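Local coordinates for iron-regulated ABC transporter siderophore-binding protein SirA (Staphylococcus aureus subsp. aureus, PDB 3MWF) that binds the iron(III) siderophore staphyloferrin B and probably hands it to an ABC transporter for iron uptake, at residues A[168-173]-A[235-240]; A[226-231]-A[266-271]. One frame throughout, in Å; residues are numbered along the deposited sequence.

The two interactions lie side by side in one lobe of a two-lobed binding protein, their centres 11 Å apart, and their segments alternate along the chain: 168-173, 226-231, 235-240, 266-271. Strands 163-168 and 222-227 run parallel as neighbours in one mixed sheet, and each leads into a loop at the siderophore pocket. Interaction 1 packs the first loop on helix 236-246, which follows strand 222-227; interaction 2 joins the end of that strand to the start of helix 268-273. A170 N also bonds to D229 OD2 (2.9 Å), tying the two loops together. The framework behind these two loops thus probably sets their position, with R169 and P230 reaching the ligand from adjacent strand ends.

Interaction 1 (A[168-173]-A[235-240]); sequences FRADHT and AALVKK. With SE8 (5-[(2-{[(3S)-5-{[(2S)-2-amino-2-carboxyethyl]amino}-3-carboxy-3-hydroxy-5-oxopentanoyl]amino}ethyl)amino]-2,5-dioxopentanoic acid), chain C.
V238 sets CG1 anti to its own N (chi1 164°) and CG2 anti to its carbonyl carbon, which turns CG1 toward F168 and CG2 toward the next peptide of the 168-173 loop. CG1 comes to 3.5 Å from F168 O. CG2 lies squarely over the face of the R169-A170 peptide group, 3.7 Å from both R169 C and A170 N. One helical position earlier, L237 offers its root rather than its tip, its CB resting 3.8 Å from A170 CB and slightly nearer, 3.7 Å, to A170 O. T241, one turn on from L237, adds a polar tie through its OG1 to R169 O.

The side chain of R169 leaves the opposite way, away from the helix, and a bend at chi2 (-136°) carries its guanidinium to the siderophore. NH1 and NH2 straddle the amide carbonyl oxygen O22 of SE8, each 3.0 Å from it, with O22 in the guanidinium plane, while NE is bonded to N167 OD1. H172 lays one ring face against R169 CB; its own rotation is fixed by a nearly straight in-plane bond from ND1 to D171 OD1 (2.8 Å, 172°) and by NE2 meeting R174 NE. The chemistry is therefore divided: on the helix side mostly methyl and methylene contacts with backbone atoms, on the ligand side a paired N-H grip, which would probably polarise the carbonyl.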
loop_
_atom_site.group_PDB
_atom_site.type_symbol
_atom_site.label_atom_id
_atom_site.label_comp_id
_atom_site.label_asym_id
_atom_site.label_seq_id
_atom_site.Cartn_x
_atom_site.Cartn_y
_atom_site.Cartn_z
ATOM N N PHE A 168 8.468 10.895 -6.327
ATOM C CA PHE A 168 9.076 12.183 -6.010
ATOM C C PHE A 168 8.402 12.763 -4.767
ATOM O O PHE A 168 7.158 12.816 -4.701
ATOM C CB PHE A 168 8.971 13.142 -7.191
ATOM C CG PHE A 168 9.738 12.664 -8.383
ATOM C CD1 PHE A 168 11.115 12.509 -8.282
ATOM C CD2 PHE A 168 9.093 12.320 -9.562
ATOM C CE1 PHE A 168 11.859 12.040 -9.347
ATOM C CE2 PHE A 168 9.845 11.856 -10.669
ATOM C CZ PHE A 168 11.233 11.704 -10.545
ATOM N N ARG A 169 9.219 13.141 -3.784
ATOM C CA ARG A 169 8.702 13.738 -2.529
ATOM C C ARG A 169 9.181 15.173 -2.463
ATOM O O ARG A 169 9.797 15.664 -3.401
ATOM C CB ARG A 169 9.187 12.956 -1.319
ATOM C CG ARG A 169 8.724 11.486 -1.311
ATOM C CD ARG A 169 8.213 11.066 0.100
ATOM N NE ARG A 169 7.270 9.976 -0.081
ATOM C CZ ARG A 169 6.213 9.737 0.655
ATOM N NH1 ARG A 169 5.865 10.522 1.704
ATOM N NH2 ARG A 169 5.486 8.697 0.321
ATOM N N ALA A 170 8.903 15.857 -1.361
ATOM C CA ALA A 170 9.244 17.281 -1.263
ATOM C C ALA A 170 10.759 17.558 -1.207
ATOM O O ALA A 170 11.226 18.621 -1.663
ATOM C CB ALA A 170 8.532 17.901 -0.009
ATOM N N ASP A 171 11.521 16.625 -0.630
ATOM C CA ASP A 171 12.946 16.868 -0.326
ATOM C C ASP A 171 13.821 15.641 -0.616
ATOM O O ASP A 171 14.986 15.592 -0.206
ATOM C CB ASP A 171 13.114 17.297 1.144
ATOM C CG ASP A 171 12.564 16.253 2.132
ATOM O OD1 ASP A 171 12.128 15.142 1.704
ATOM O OD2 ASP A 171 12.540 16.548 3.352
ATOM N N HIS A 172 13.257 14.652 -1.317
ATOM C CA HIS A 172 14.003 13.447 -1.706
ATOM C C HIS A 172 13.176 12.644 -2.690
ATOM O O HIS A 172 12.056 13.031 -3.017
ATOM C CB HIS A 172 14.420 12.581 -0.481
ATOM C CG HIS A 172 13.292 11.838 0.185
ATOM N ND1 HIS A 172 12.378 12.459 1.013
ATOM C CD2 HIS A 172 12.958 10.520 0.176
ATOM C CE1 HIS A 172 11.521 11.562 1.476
ATOM N NE2 HIS A 172 11.854 10.375 0.989
ATOM N N THR A 173 13.723 11.523 -3.151
ATOM C CA THR A 173 13.020 10.677 -4.078
ATOM C C THR A 173 13.081 9.253 -3.528
ATOM O O THR A 173 14.059 8.891 -2.884
ATOM C CB THR A 173 13.648 10.757 -5.481
ATOM O OG1 THR A 173 13.496 12.096 -5.988
ATOM C CG2 THR A 173 12.992 9.773 -6.454
ATOM N N ALA A 235 2.896 21.810 -1.089
ATOM C CA ALA A 235 2.637 20.859 -2.189
ATOM C C ALA A 235 3.498 21.061 -3.428
ATOM O O ALA A 235 3.847 20.089 -4.132
ATOM C CB ALA A 235 1.139 20.858 -2.565
ATOM N N ALA A 236 3.867 22.312 -3.684
ATOM C CA ALA A 236 4.692 22.653 -4.841
ATOM C C ALA A 236 6.083 21.987 -4.831
ATOM O O ALA A 236 6.712 21.827 -5.883
ATOM C CB ALA A 236 4.841 24.189 -4.949
ATOM N N LEU A 237 6.571 21.615 -3.653
ATOM C CA LEU A 237 7.937 21.106 -3.550
ATOM C C LEU A 237 8.079 19.755 -4.235
ATOM O O LEU A 237 9.147 19.467 -4.792
ATOM C CB LEU A 237 8.415 21.036 -2.112
ATOM C CG LEU A 237 8.507 22.406 -1.408
ATOM C CD1 LEU A 237 9.025 22.192 0.011
ATOM C CD2 LEU A 237 9.402 23.395 -2.148
ATOM N N VAL A 238 7.018 18.945 -4.209
ATOM C CA VAL A 238 7.044 17.661 -4.952
ATOM C C VAL A 238 7.271 17.888 -6.459
ATOM O O VAL A 238 8.063 17.195 -7.096
ATOM C CB VAL A 238 5.769 16.848 -4.728
ATOM C CG1 VAL A 238 5.619 15.753 -5.761
ATOM C CG2 VAL A 238 5.809 16.256 -3.351
ATOM N N LYS A 239 6.572 18.869 -7.025
ATOM C CA LYS A 239 6.783 19.213 -8.427
ATOM C C LYS A 239 8.187 19.735 -8.714
ATOM O O LYS A 239 8.749 19.460 -9.786
ATOM C CB LYS A 239 5.729 20.225 -8.884
ATOM C CG LYS A 239 4.330 19.655 -8.884
ATOM C CD LYS A 239 4.021 18.988 -10.252
ATOM C CE LYS A 239 2.542 18.616 -10.423
ATOM N NZ LYS A 239 1.619 19.700 -9.975
ATOM N N LYS A 240 8.749 20.493 -7.778
ATOM C CA LYS A 240 10.119 20.993 -7.923
ATOM C C LYS A 240 11.104 19.813 -7.923
ATOM O O LYS A 240 12.029 19.752 -8.746
ATOM C CB LYS A 240 10.453 21.952 -6.796
ATOM C CG LYS A 240 11.816 22.556 -6.889
ATOM C CD LYS A 240 11.943 23.726 -5.911
ATOM C CE LYS A 240 13.414 24.103 -5.694
ATOM N NZ LYS A 240 13.550 25.202 -4.688
HETATM C C1 SE8 C . 4.693 8.990 7.222
HETATM C C2 SE8 C . 4.854 9.742 5.930
HETATM C C3 SE8 C . 3.510 9.935 5.246
HETATM N N4 SE8 C . 2.914 8.680 4.798
HETATM C C5 SE8 C . 3.086 8.223 3.575
HETATM C C6 SE8 C . 2.559 6.839 3.288
HETATM C C7 SE8 C . 3.568 5.773 3.714
HETATM C C8 SE8 C . 2.901 4.394 3.558
HETATM C C9 SE8 C . 3.848 3.210 3.733
HETATM N N10 SE8 C . 4.831 3.322 4.625
HETATM C C11 SE8 C . 5.716 2.198 4.827
HETATM C C12 SE8 C . 5.636 1.696 6.259
HETATM N N13 SE8 C . 6.797 0.895 6.626
HETATM C C14 SE8 C . 7.986 1.417 7.050
HETATM C C15 SE8 C . 8.039 2.828 7.556
HETATM C C16 SE8 C . 8.095 3.633 6.281
HETATM C C17 SE8 C . 7.445 4.981 6.329
HETATM C C18 SE8 C . 8.336 6.064 5.947
HETATM O O19 SE8 C . 4.207 9.599 8.211
HETATM O O20 SE8 C . 5.095 7.811 7.273
HETATM N N21 SE8 C . 5.784 8.999 5.056
HETATM O O22 SE8 C . 3.640 8.841 2.687
HETATM C C23 SE8 C . 4.841 5.897 2.895
HETATM O O24 SE8 C . 4.852 5.488 1.707
HETATM O O25 SE8 C . 5.870 6.393 3.417
HETATM O O26 SE8 C . 3.949 6.021 5.080
HETATM O O27 SE8 C . 3.672 2.193 3.069
HETATM O O28 SE8 C . 9.031 0.793 7.010
HETATM O O29 SE8 C . 6.238 5.146 6.527
HETATM O O30 SE8 C . 7.839 7.089 5.493
HETATM O O31 SE8 C . 9.582 5.920 6.042
#

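Interaction 2 (A[226-231]-A[266-271]); sequences VKSDPN and LDEITW
V226 wedges its two methyls between L266, E268 and W271 at the start of helix 268-273, and here the contact is close. CG1 lies 3.9 Å from both CA and CB of E268, the two side chains crossing at about a right angle. CG2 sits as near to W271 CB and somewhat farther, 4.3 Å, from L266 CD1. That same leucine methyl is centred over one face of the W271 indole, 3.7 Å above its plane, so V226 meets an aliphatic-aromatic pair already assembled; F224 and L287 also pack against W271.

The helix start is a worked example of N-capping beside a ligand pocket. D267, at the N-cap, accepts the I269 N-H through OD1 (2.9 Å), and the first residue of the helix proper, E268, points its CB at the strand end. With chi1 at 63°, its CG lies between backbone N and carbonyl carbon, and the extended chain beyond delivers the carboxylate to S228. The serine hydroxyl donates to the anti lone pair of OE1, with OG and OE1 2.7 Å apart. S228 and E268 also touch L273, a pocket residue of the same helix, while P230 lines the pocket on the strand side.

Beside this close packing the fit is looser: the backbones do not meet directly, and water does the joining. OE1 of E268 takes a second bond from a water that in turn accepts from D229 N. Where strand 222-227 ends, and a few residues beyond strand 262-263, which runs parallel beside it, another water spans the backbones, accepting from K227 N (2.8 Å) and donating to L266 O. The partly exposed K227 turns its ammonium to salt bridges with D265 and E242.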
loop_
_atom_site.group_PDB
_atom_site.type_symbol
_atom_site.label_atom_id
_atom_site.label_comp_id
_atom_site.label_asym_id
_atom_site.label_seq_id
_atom_site.Cartn_x
_atom_site.Cartn_y
_atom_site.Cartn_z
ATOM N N VAL A 226 5.115 8.340 -9.246
ATOM C CA VAL A 226 4.086 8.762 -8.269
ATOM C C VAL A 226 4.549 10.030 -7.579
ATOM O O VAL A 226 5.635 10.066 -6.992
ATOM C CB VAL A 226 3.833 7.676 -7.190
ATOM C CG1 VAL A 226 2.692 8.101 -6.255
ATOM C CG2 VAL A 226 3.517 6.324 -7.794
ATOM N N LYS A 227 3.750 11.098 -7.669
ATOM C CA LYS A 227 4.071 12.350 -6.972
ATOM C C LYS A 227 3.276 12.292 -5.671
ATOM O O LYS A 227 2.043 12.268 -5.704
ATOM C CB LYS A 227 3.638 13.549 -7.829
ATOM C CG LYS A 227 4.634 13.837 -8.950
ATOM C CD LYS A 227 4.176 15.020 -9.815
ATOM C CE LYS A 227 3.083 14.628 -10.786
ATOM N NZ LYS A 227 3.624 13.796 -11.927
ATOM N N SER A 228 3.964 12.199 -4.538
ATOM C CA SER A 228 3.268 11.991 -3.267
ATOM C C SER A 228 4.153 12.354 -2.096
ATOM O O SER A 228 5.277 11.880 -1.987
ATOM C CB SER A 228 2.814 10.525 -3.144
ATOM O OG SER A 228 2.108 10.292 -1.924
ATOM N N ASP A 229 3.657 13.244 -1.245
ATOM C CA ASP A 229 4.308 13.536 0.036
ATOM C C ASP A 229 3.242 14.160 0.950
ATOM O O ASP A 229 3.123 15.411 1.036
ATOM C CB ASP A 229 5.533 14.460 -0.140
ATOM C CG ASP A 229 6.387 14.570 1.116
ATOM O OD1 ASP A 229 5.904 14.226 2.216
ATOM O OD2 ASP A 229 7.540 15.059 1.037
ATOM N N PRO A 230 2.448 13.298 1.614
ATOM C CA PRO A 230 1.217 13.780 2.255
ATOM C C PRO A 230 1.452 14.840 3.299
ATOM O O PRO A 230 0.645 15.782 3.425
ATOM C CB PRO A 230 0.676 12.525 2.944
ATOM C CG PRO A 230 1.024 11.440 1.922
ATOM C CD PRO A 230 2.449 11.821 1.484
ATOM N N ASN A 231 2.515 14.678 4.061
ATOM C CA ASN A 231 2.769 15.617 5.145
ATOM C C ASN A 231 3.663 16.829 4.838
ATOM O O ASN A 231 3.953 17.643 5.739
ATOM C CB ASN A 231 3.156 14.832 6.381
ATOM C CG ASN A 231 1.931 14.158 7.016
ATOM O OD1 ASN A 231 2.056 13.275 7.863
ATOM N ND2 ASN A 231 0.739 14.596 6.614
ATOM N N LEU A 266 0.343 9.168 -11.898
ATOM C CA LEU A 266 -0.442 8.062 -11.417
ATOM C C LEU A 266 -1.142 8.542 -10.154
ATOM O O LEU A 266 -0.638 9.437 -9.491
ATOM C CB LEU A 266 0.504 6.922 -11.088
ATOM C CG LEU A 266 1.312 6.430 -12.288
ATOM C CD1 LEU A 266 2.332 5.429 -11.795
ATOM C CD2 LEU A 266 0.377 5.791 -13.310
ATOM N N ASP A 267 -2.277 7.944 -9.831
ATOM C CA ASP A 267 -3.019 8.342 -8.633
ATOM C C ASP A 267 -2.292 7.814 -7.407
ATOM O O ASP A 267 -2.217 6.596 -7.219
ATOM C CB ASP A 267 -4.429 7.750 -8.670
ATOM C CG ASP A 267 -5.343 8.425 -7.697
ATOM O OD1 ASP A 267 -4.985 8.597 -6.502
ATOM O OD2 ASP A 267 -6.422 8.847 -8.127
ATOM N N GLU A 268 -1.777 8.716 -6.579
ATOM C CA GLU A 268 -1.062 8.291 -5.346
ATOM C C GLU A 268 -1.912 7.424 -4.412
ATOM O O GLU A 268 -1.364 6.619 -3.648
ATOM C CB GLU A 268 -0.508 9.502 -4.571
ATOM C CG GLU A 268 -1.632 10.454 -4.067
ATOM C CD GLU A 268 -1.123 11.659 -3.316
ATOM O OE1 GLU A 268 -0.066 11.637 -2.658
ATOM O OE2 GLU A 268 -1.813 12.687 -3.380
ATOM N N ILE A 269 -3.242 7.595 -4.440
ATOM C CA ILE A 269 -4.101 6.824 -3.521
ATOM C C ILE A 269 -4.112 5.354 -3.922
ATOM O O ILE A 269 -3.872 4.477 -3.095
ATOM C CB ILE A 269 -5.528 7.412 -3.467
ATOM C CG1 ILE A 269 -5.438 8.841 -2.948
ATOM C CG2 ILE A 269 -6.434 6.555 -2.573
ATOM C CD1 ILE A 269 -6.781 9.610 -3.094
ATOM N N THR A 270 -4.324 5.114 -5.213
ATOM C CA THR A 270 -4.262 3.754 -5.769
ATOM C C THR A 270 -2.870 3.126 -5.622
ATOM O O THR A 270 -2.742 1.947 -5.259
ATOM C CB THR A 270 -4.642 3.799 -7.240
ATOM O OG1 THR A 270 -6.019 4.166 -7.306
ATOM C CG2 THR A 270 -4.471 2.415 -7.932
ATOM N N TRP A 271 -1.853 3.924 -5.937
ATOM C CA TRP A 271 -0.501 3.412 -6.071
ATOM C C TRP A 271 0.255 3.271 -4.766
ATOM O O TRP A 271 1.270 2.563 -4.726
ATOM C CB TRP A 271 0.302 4.228 -7.095
ATOM C CG TRP A 271 -0.047 3.802 -8.499
ATOM C CD1 TRP A 271 -1.172 4.149 -9.214
ATOM C CD2 TRP A 271 0.694 2.896 -9.317
ATOM N NE1 TRP A 271 -1.159 3.515 -10.444
ATOM C CE2 TRP A 271 -0.029 2.734 -10.527
ATOM C CE3 TRP A 271 1.903 2.196 -9.146
ATOM C CZ2 TRP A 271 0.432 1.915 -11.573
ATOM C CZ3 TRP A 271 2.365 1.380 -10.181
ATOM C CH2 TRP A 271 1.630 1.251 -11.389
HETATM O O HOH W 1 1.289 11.079 -8.968
HETATM O O HOH W 2 0.829 13.836 -1.428
#